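PDB 5G0A: transaminase from Bacillus megaterium, which catalyses pyridoxal-5'-phosphate-dependent transfer of amino groups, as an S-selective omega-transaminase of the class-III aminotransferase family. Local coordinates for residues E270-F275 and G385-V390; A245-E250 and Q285-Q290; E40-I45 and F55-Y60. One frame throughout, in Å; residues are numbered along the deposited sequence.

Contact 1: E270-F275 and G385-V390; sequences EVLTGF and GLLWIV. With PLP (pyridoxal-5'-phosphate), chain K.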
# COMPACT_ATOMS: atom_id res chain seq x y z
N GLU B 270 -26.31 4.89 -3.05
CA GLU B 270 -27.55 5.66 -3.21
C GLU B 270 -27.50 6.97 -2.45
O GLU B 270 -28.55 7.54 -2.17
CB GLU B 270 -28.74 4.85 -2.68
CG GLU B 270 -29.17 3.65 -3.53
CD GLU B 270 -29.90 4.05 -4.82
OE1 GLU B 270 -30.44 5.18 -4.92
OE2 GLU B 270 -29.96 3.21 -5.75
N VAL B 271 -26.32 7.44 -2.08
CA VAL B 271 -26.27 8.67 -1.28
C VAL B 271 -26.90 9.83 -2.04
O VAL B 271 -27.64 10.62 -1.46
CB VAL B 271 -24.83 9.05 -0.85
CG1 VAL B 271 -24.79 10.46 -0.25
CG2 VAL B 271 -24.32 8.03 0.15
N LEU B 272 -26.62 9.92 -3.34
CA LEU B 272 -27.24 10.96 -4.14
C LEU B 272 -28.58 10.55 -4.76
O LEU B 272 -29.54 11.33 -4.71
CB LEU B 272 -26.27 11.50 -5.19
CG LEU B 272 -26.72 12.79 -5.89
CD1 LEU B 272 -25.55 13.76 -6.07
CD2 LEU B 272 -27.39 12.46 -7.21
N THR B 273 -28.66 9.35 -5.32
CA THR B 273 -29.90 8.96 -6.03
C THR B 273 -31.02 8.49 -5.12
O THR B 273 -32.15 8.23 -5.60
CB THR B 273 -29.64 7.86 -7.08
OG1 THR B 273 -29.02 6.75 -6.42
CG2 THR B 273 -28.74 8.40 -8.20
N GLY B 274 -30.74 8.37 -3.83
CA GLY B 274 -31.69 7.84 -2.88
C GLY B 274 -32.83 8.78 -2.52
O GLY B 274 -32.73 10.00 -2.70
N PHE B 275 -33.89 8.19 -1.99
CA PHE B 275 -35.02 8.94 -1.41
C PHE B 275 -35.72 9.88 -2.37
O PHE B 275 -35.85 11.07 -2.12
CB PHE B 275 -34.64 9.57 -0.05
CG PHE B 275 -34.20 8.53 0.93
CD1 PHE B 275 -35.13 7.73 1.56
CD2 PHE B 275 -32.82 8.25 1.10
CE1 PHE B 275 -34.74 6.71 2.41
CE2 PHE B 275 -32.42 7.23 1.95
CZ PHE B 275 -33.37 6.47 2.62
N GLY B 385 -37.06 12.07 -12.40
CA GLY B 385 -37.38 12.75 -11.13
C GLY B 385 -36.80 14.15 -11.09
O GLY B 385 -37.03 14.95 -12.00
N LEU B 386 -36.05 14.46 -10.02
CA LEU B 386 -35.35 15.74 -9.93
C LEU B 386 -33.82 15.59 -10.06
O LEU B 386 -33.05 16.14 -9.26
CB LEU B 386 -35.71 16.45 -8.61
CG LEU B 386 -37.04 17.23 -8.54
CD1 LEU B 386 -37.07 18.38 -9.54
CD2 LEU B 386 -38.25 16.32 -8.70
N LEU B 387 -33.38 14.84 -11.07
CA LEU B 387 -31.96 14.70 -11.35
C LEU B 387 -31.76 14.64 -12.86
O LEU B 387 -32.11 13.64 -13.51
CB LEU B 387 -31.41 13.43 -10.68
CG LEU B 387 -29.88 13.21 -10.76
CD1 LEU B 387 -29.09 14.31 -10.06
CD2 LEU B 387 -29.52 11.85 -10.19
N TRP B 388 -31.22 15.72 -13.42
CA TRP B 388 -31.12 15.84 -14.88
C TRP B 388 -29.70 16.19 -15.30
O TRP B 388 -29.03 17.00 -14.67
CB TRP B 388 -32.18 16.83 -15.43
CG TRP B 388 -33.57 16.25 -15.25
CD1 TRP B 388 -34.36 16.36 -14.15
CD2 TRP B 388 -34.28 15.44 -16.18
NE1 TRP B 388 -35.52 15.65 -14.33
CE2 TRP B 388 -35.50 15.08 -15.58
CE3 TRP B 388 -34.01 14.98 -17.47
CZ2 TRP B 388 -36.44 14.28 -16.22
CZ3 TRP B 388 -34.94 14.18 -18.10
CH2 TRP B 388 -36.14 13.85 -17.48
N ILE B 389 -29.23 15.52 -16.36
CA ILE B 389 -27.99 15.92 -17.00
C ILE B 389 -28.36 16.55 -18.33
O ILE B 389 -29.29 16.09 -18.99
CB ILE B 389 -27.04 14.73 -17.29
CG1 ILE B 389 -27.75 13.62 -18.06
CG2 ILE B 389 -26.40 14.20 -16.01
CD1 ILE B 389 -26.90 13.02 -19.16
N VAL B 390 -27.65 17.60 -18.69
CA VAL B 390 -27.77 18.23 -20.00
C VAL B 390 -26.36 18.36 -20.56
O VAL B 390 -25.51 19.07 -20.00
CB VAL B 390 -28.43 19.63 -19.93
CG1 VAL B 390 -28.58 20.22 -21.34
CG2 VAL B 390 -29.79 19.59 -19.23
N1 PLP K . -21.58 9.08 -2.55
C2 PLP K . -22.23 9.79 -3.50
C2A PLP K . -22.74 9.11 -4.75
C3 PLP K . -22.51 11.23 -3.28
O3 PLP K . -23.18 11.98 -4.16
C4 PLP K . -22.02 11.86 -2.04
C4A PLP K . -22.32 13.33 -1.75
C5 PLP K . -21.28 10.96 -1.11
C6 PLP K . -21.08 9.63 -1.43
C5A PLP K . -20.66 11.48 0.18
O4P PLP K . -21.60 12.02 1.09
P PLP K . -21.05 13.09 2.17
O1P PLP K . -22.28 13.24 3.03
O2P PLP K . -19.85 12.52 2.89
O3P PLP K . -20.72 14.33 1.38
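Leu272 and Leu387 cross at a slant and meet by their methyl ends, with Leu272 CD2 3.7 Å from Leu387 CD2. The contact joins the cofactor loop of the PLP-dependent aminotransferase fold, just after strand 265-269, to the start of strand 387-392. Leu387 points at the loop and sets both of its methyls against Leu272 CD2. Leu387 CD2 also lies 4.1 Å from Thr273 CG2. The patch is small, buried and wholly apolar. With chi1 at -168°, Leu272 swings CG away from its backbone N, so that CD2 meets the strand while CB and CD1 stay by the cofactor, Leu272 CB lying 3.3 Å from PLP O3.

Val271 packs its CB and both methyls over one face of the pyridine ring. Val271 CG1 is 3.6 Å from PLP C4, CB sits near N1 and C2, and CG2 is nearest C6. Cutting Val271 back to a glycine would probably leave that face of the ring without its apolar cover and the cofactor freer to tilt. The loop is also tied to Asp269, whose OD1 accepts from Val271 N. As in related enzymes, Asp269 probably pairs with the pyridine nitrogen.

Polar bonds brace both segments. Glu270 OE1 takes a bond from Gly283 N, and OE2 one from Tyr284 N. On the strand side, Trp388 NE1 donates to Gly385 O across the hairpin turn. Thr273 OG1 donates to Glu270 OE1 at 2.6 Å, approaching from above the carboxylate plane, 65° out of it.

Contact 2: A245-E250 and Q285-Q290; sequences AMPPYE and QHYGVQ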
# COMPACT_ATOMS: atom_id res chain seq x y z
N ALA B 245 -23.40 11.63 -15.27
CA ALA B 245 -23.57 10.67 -16.37
C ALA B 245 -24.71 9.70 -16.10
O ALA B 245 -25.04 9.41 -14.94
CB ALA B 245 -22.27 9.93 -16.63
N MET B 246 -25.32 9.23 -17.18
CA MET B 246 -26.42 8.29 -17.12
C MET B 246 -26.00 7.06 -17.91
O MET B 246 -25.50 7.19 -19.03
CB MET B 246 -27.67 8.89 -17.77
CG MET B 246 -28.40 9.92 -16.91
SD MET B 246 -29.23 9.15 -15.51
CE MET B 246 -30.56 8.24 -16.31
N PRO B 247 -26.19 5.86 -17.35
CA PRO B 247 -25.72 4.68 -18.06
C PRO B 247 -26.72 4.21 -19.12
O PRO B 247 -27.90 4.56 -19.05
CB PRO B 247 -25.63 3.64 -16.94
CG PRO B 247 -26.71 4.02 -15.98
CD PRO B 247 -26.90 5.51 -16.10
N PRO B 248 -26.26 3.40 -20.09
CA PRO B 248 -27.19 2.69 -20.95
C PRO B 248 -28.03 1.78 -20.08
O PRO B 248 -27.51 1.17 -19.14
CB PRO B 248 -26.28 1.86 -21.86
CG PRO B 248 -25.01 1.70 -21.08
CD PRO B 248 -24.86 3.00 -20.34
N TYR B 249 -29.33 1.69 -20.37
CA TYR B 249 -30.24 0.92 -19.55
C TYR B 249 -29.67 -0.43 -19.11
O TYR B 249 -29.95 -0.88 -18.01
CB TYR B 249 -31.58 0.66 -20.28
CG TYR B 249 -32.49 -0.19 -19.43
CD1 TYR B 249 -33.22 0.38 -18.40
CD2 TYR B 249 -32.57 -1.57 -19.63
CE1 TYR B 249 -34.04 -0.40 -17.59
CE2 TYR B 249 -33.38 -2.36 -18.82
CZ TYR B 249 -34.11 -1.76 -17.81
OH TYR B 249 -34.92 -2.52 -16.99
N GLU B 250 -28.90 -1.07 -19.98
CA GLU B 250 -28.48 -2.44 -19.76
C GLU B 250 -27.32 -2.62 -18.78
O GLU B 250 -27.09 -3.73 -18.30
CB GLU B 250 -28.09 -3.08 -21.09
CG GLU B 250 -28.82 -4.38 -21.34
CD GLU B 250 -30.32 -4.22 -21.19
OE1 GLU B 250 -30.90 -3.40 -21.93
OE2 GLU B 250 -30.92 -4.90 -20.32
N GLN B 285 -33.85 1.02 -8.46
CA GLN B 285 -35.20 0.48 -8.74
C GLN B 285 -35.69 0.70 -10.16
O GLN B 285 -36.67 0.07 -10.59
CB GLN B 285 -36.22 1.01 -7.73
CG GLN B 285 -35.92 0.50 -6.33
CD GLN B 285 -36.86 1.05 -5.28
OE1 GLN B 285 -37.16 2.25 -5.24
NE2 GLN B 285 -37.33 0.17 -4.42
N HIS B 286 -35.03 1.59 -10.89
CA HIS B 286 -35.31 1.71 -12.33
C HIS B 286 -34.89 0.49 -13.14
O HIS B 286 -35.34 0.35 -14.28
CB HIS B 286 -34.64 2.95 -12.91
CG HIS B 286 -35.23 4.23 -12.40
ND1 HIS B 286 -36.35 4.81 -12.97
CD2 HIS B 286 -34.88 5.01 -11.36
CE1 HIS B 286 -36.64 5.92 -12.31
NE2 HIS B 286 -35.78 6.06 -11.32
N TYR B 287 -34.07 -0.39 -12.55
CA TYR B 287 -33.38 -1.44 -13.32
C TYR B 287 -33.80 -2.89 -13.05
O TYR B 287 -33.20 -3.83 -13.58
CB TYR B 287 -31.84 -1.26 -13.20
CG TYR B 287 -31.44 0.11 -13.66
CD1 TYR B 287 -31.35 0.40 -15.03
CD2 TYR B 287 -31.26 1.17 -12.75
CE1 TYR B 287 -31.04 1.67 -15.47
CE2 TYR B 287 -30.95 2.44 -13.19
CZ TYR B 287 -30.85 2.67 -14.55
OH TYR B 287 -30.55 3.92 -15.00
N GLY B 288 -34.82 -3.09 -12.22
CA GLY B 288 -35.38 -4.43 -12.00
C GLY B 288 -34.48 -5.40 -11.24
O GLY B 288 -34.62 -6.62 -11.37
N VAL B 289 -33.56 -4.85 -10.44
CA VAL B 289 -32.59 -5.65 -9.71
C VAL B 289 -32.50 -5.25 -8.25
O VAL B 289 -33.13 -4.28 -7.81
CB VAL B 289 -31.17 -5.61 -10.36
CG1 VAL B 289 -31.15 -6.37 -11.67
CG2 VAL B 289 -30.69 -4.17 -10.55
N GLN B 290 -31.75 -6.03 -7.48
CA GLN B 290 -31.60 -5.76 -6.06
C GLN B 290 -30.11 -5.92 -5.75
O GLN B 290 -29.48 -6.90 -6.18
CB GLN B 290 -32.46 -6.72 -5.22
CG GLN B 290 -33.96 -6.39 -5.34
CD GLN B 290 -34.89 -7.31 -4.56
OE1 GLN B 290 -34.54 -7.86 -3.52
NE2 GLN B 290 -36.12 -7.46 -5.06
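Tyr249 and Tyr287 bring their rings together at a slant. The planes are 37° apart and the centroids 5.5 Å. The two side chains run past each other in opposite directions. This joins two loops of the large, PLP-binding domain.

The tight part lies around Tyr287 CD1 and CE1. Tyr287 CD1 is 3.5 Å from the backbone Tyr249 O and 3.8 Å from Tyr249 CE1. The Tyr287 ring is buried, and His286 CB packs on one of its faces. Tyr249 has CG anti to its backbone N (chi1 178°), which carries its ring across to the other loop. There Tyr249 CE1 comes edge-on to His286 O at 3.6 Å.

The rest is looser. Tyr287 OH only brushes the proline ring, 4.0 Å from Pro247 CG. Tyr249 is exposed and forms the solvent side. No hydrogen bond crosses between the segments, and the His286 imidazole turns away to bond Thr278 OG1 through NE2.

Tyr287 packs on Ile252 and Pro253 at the start of helix 251-262. Tyr384 of strand 378-384 touches Tyr287 and stacks on the His286 ring.

Contact 3: E40-I45 and F55-Y60; sequences EGDYLI and FFNQLY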
# COMPACT_ATOMS: atom_id res chain seq x y z
N GLU B 40 -36.14 28.49 2.51
CA GLU B 40 -37.53 28.10 2.51
C GLU B 40 -37.89 27.47 1.17
O GLU B 40 -37.72 28.10 0.14
CB GLU B 40 -38.41 29.35 2.76
CG GLU B 40 -39.91 29.08 2.67
CD GLU B 40 -40.74 30.35 2.59
OE1 GLU B 40 -40.86 30.92 1.49
OE2 GLU B 40 -41.28 30.78 3.64
N GLY B 41 -38.39 26.25 1.21
CA GLY B 41 -38.79 25.53 0.00
C GLY B 41 -37.62 25.37 -0.96
O GLY B 41 -36.64 24.72 -0.64
N ASP B 42 -37.71 26.00 -2.13
CA ASP B 42 -36.60 25.97 -3.09
C ASP B 42 -35.76 27.24 -3.12
O ASP B 42 -34.95 27.45 -4.02
CB ASP B 42 -37.12 25.59 -4.48
CG ASP B 42 -37.48 24.15 -4.56
OD1 ASP B 42 -36.55 23.30 -4.57
OD2 ASP B 42 -38.68 23.85 -4.57
N TYR B 43 -35.91 28.06 -2.09
CA TYR B 43 -35.28 29.37 -2.04
C TYR B 43 -34.25 29.56 -0.92
O TYR B 43 -34.44 29.09 0.20
CB TYR B 43 -36.35 30.47 -1.98
CG TYR B 43 -37.00 30.69 -3.32
CD1 TYR B 43 -38.10 29.93 -3.73
CD2 TYR B 43 -36.50 31.65 -4.19
CE1 TYR B 43 -38.68 30.12 -4.98
CE2 TYR B 43 -37.07 31.85 -5.44
CZ TYR B 43 -38.16 31.09 -5.82
OH TYR B 43 -38.71 31.31 -7.08
N LEU B 44 -33.16 30.25 -1.26
CA LEU B 44 -32.20 30.77 -0.29
C LEU B 44 -32.47 32.27 -0.14
O LEU B 44 -32.74 32.96 -1.12
CB LEU B 44 -30.77 30.58 -0.80
CG LEU B 44 -30.49 29.20 -1.45
CD1 LEU B 44 -29.05 29.12 -1.94
CD2 LEU B 44 -30.83 28.03 -0.52
N ILE B 45 -32.38 32.76 1.09
CA ILE B 45 -32.67 34.17 1.37
C ILE B 45 -31.40 34.78 1.94
O ILE B 45 -30.86 34.31 2.93
CB ILE B 45 -33.87 34.34 2.33
CG1 ILE B 45 -35.17 33.79 1.71
CG2 ILE B 45 -34.09 35.81 2.69
CD1 ILE B 45 -35.48 32.35 2.03
N PHE B 55 -31.60 25.66 -8.07
CA PHE B 55 -31.72 24.44 -8.87
C PHE B 55 -30.45 23.58 -8.85
O PHE B 55 -30.18 22.82 -9.79
CB PHE B 55 -32.29 24.72 -10.28
CG PHE B 55 -33.77 24.49 -10.39
CD1 PHE B 55 -34.65 25.15 -9.53
CD2 PHE B 55 -34.29 23.59 -11.32
CE1 PHE B 55 -36.02 24.94 -9.60
CE2 PHE B 55 -35.67 23.38 -11.40
CZ PHE B 55 -36.53 24.04 -10.53
N PHE B 56 -29.67 23.72 -7.77
CA PHE B 56 -28.73 22.67 -7.35
C PHE B 56 -29.29 21.86 -6.18
O PHE B 56 -28.75 20.78 -5.88
CB PHE B 56 -27.40 23.25 -6.91
CG PHE B 56 -26.63 23.91 -8.01
CD1 PHE B 56 -25.84 23.17 -8.87
CD2 PHE B 56 -26.72 25.29 -8.19
CE1 PHE B 56 -25.14 23.79 -9.90
CE2 PHE B 56 -26.02 25.92 -9.21
CZ PHE B 56 -25.23 25.16 -10.07
N ASN B 57 -30.34 22.38 -5.52
CA ASN B 57 -30.87 21.80 -4.26
C ASN B 57 -29.67 21.59 -3.31
O ASN B 57 -29.52 20.54 -2.68
CB ASN B 57 -31.63 20.48 -4.55
CG ASN B 57 -32.60 20.08 -3.45
OD1 ASN B 57 -32.66 18.92 -3.07
ND2 ASN B 57 -33.41 21.04 -2.96
N GLN B 58 -28.85 22.64 -3.21
CA GLN B 58 -27.52 22.62 -2.54
C GLN B 58 -26.56 21.62 -3.19
O GLN B 58 -25.83 21.98 -4.10
CB GLN B 58 -27.63 22.42 -1.02
CG GLN B 58 -28.33 23.62 -0.36
CD GLN B 58 -27.49 24.87 -0.54
OE1 GLN B 58 -26.41 24.98 -0.01
NE2 GLN B 58 -28.01 25.83 -1.32
N LEU B 59 -26.57 20.38 -2.70
CA LEU B 59 -25.77 19.30 -3.28
C LEU B 59 -26.71 18.15 -3.60
O LEU B 59 -26.42 17.00 -3.27
CB LEU B 59 -24.64 18.88 -2.31
CG LEU B 59 -23.62 20.00 -2.02
CD1 LEU B 59 -22.69 19.60 -0.87
CD2 LEU B 59 -22.80 20.34 -3.26
N TYR B 60 -27.83 18.47 -4.26
CA TYR B 60 -28.84 17.47 -4.62
C TYR B 60 -29.27 16.71 -3.39
O TYR B 60 -29.38 15.50 -3.41
CB TYR B 60 -28.29 16.52 -5.71
CG TYR B 60 -27.59 17.34 -6.78
CD1 TYR B 60 -28.33 17.96 -7.77
CD2 TYR B 60 -26.21 17.56 -6.73
CE1 TYR B 60 -27.71 18.77 -8.72
CE2 TYR B 60 -25.58 18.37 -7.67
CZ TYR B 60 -26.34 18.97 -8.65
OH TYR B 60 -25.74 19.76 -9.60
O HOH W 1 -33.80 23.75 -4.04
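Leu44 lays both methyls against the amide end of Gln58. Leu44 CD1 is 3.5 Å from Gln58 NE2, and CD2 is 3.7 Å from the same nitrogen. This is a van der Waals contact of an apolar branch with a polar group. A turn about the CB-CG bond of Gln58 (chi2 -63°) folds the amide back toward the strand. Gln58 OE1 accepts a hydrogen bond from Trp86 N of the second subunit. Tyr89 of that subunit packs on both Leu44 and Gln58, so this end of the contact lies at the subunit interface.

The other end is polar. Asp42 and Asn57 cross at a slant, carboxylate and amide planes 47° apart. Asp42 OD1 and Asn57 ND2 stay 4.2 Å apart, too far for a direct bond. A water fills the step: it donates to Asp42 OD1 at 2.8 Å and accepts from Asn57 ND2 at 2.9 Å. Ser446 OG bonds Asp42 OD1 and weakly Asn57 ND2, giving a second link. Asn57 OD1 is held by Arg277 NH2 and by Val62 N.

Strands 38-40, 43-45 and 51-54 run antiparallel in a small mixed sheet that strand 431-432 completes. Asp42 sits in a type II' turn between strands 38-40 and 43-45, with Gly41 taking the positive phi. Residues 55-60 follow strand 51-54 as a tight, irregular turn, with Tyr60 N bonded to Phe56 O.

Two bonds on its oxygen hold the Asn57 amide, and the charge of Arg277 would probably polarise it, making ND2 a better donor. The water thus bridges a buried carboxylate and a fixed amide, while the Gln58 amide oxygen is used across the subunit interface.

Contact 3 closes first along the chain. Contacts 1 and 2 follow and interleave, because their segments alternate. Contact 1 lies between the others, its centre about 13 Å from that of contact 2 and 14 Å from that of contact 3. Contacts 2 and 3 are 27 Å apart, centre to centre, and do not touch. Ile389 packs on Met246 between contacts 1 and 2, and Leu272 on Tyr60 between contacts 1 and 3. Arg277 bonds both Leu386 O and Asn57 OD1. Strand 378-384 pairs with 387-392 and also touches contact 2. The cofactor loop thus touches both the three-stranded sheet and segment 55-60, which meets the second subunit; that subunit also reaches PLP through Thr330.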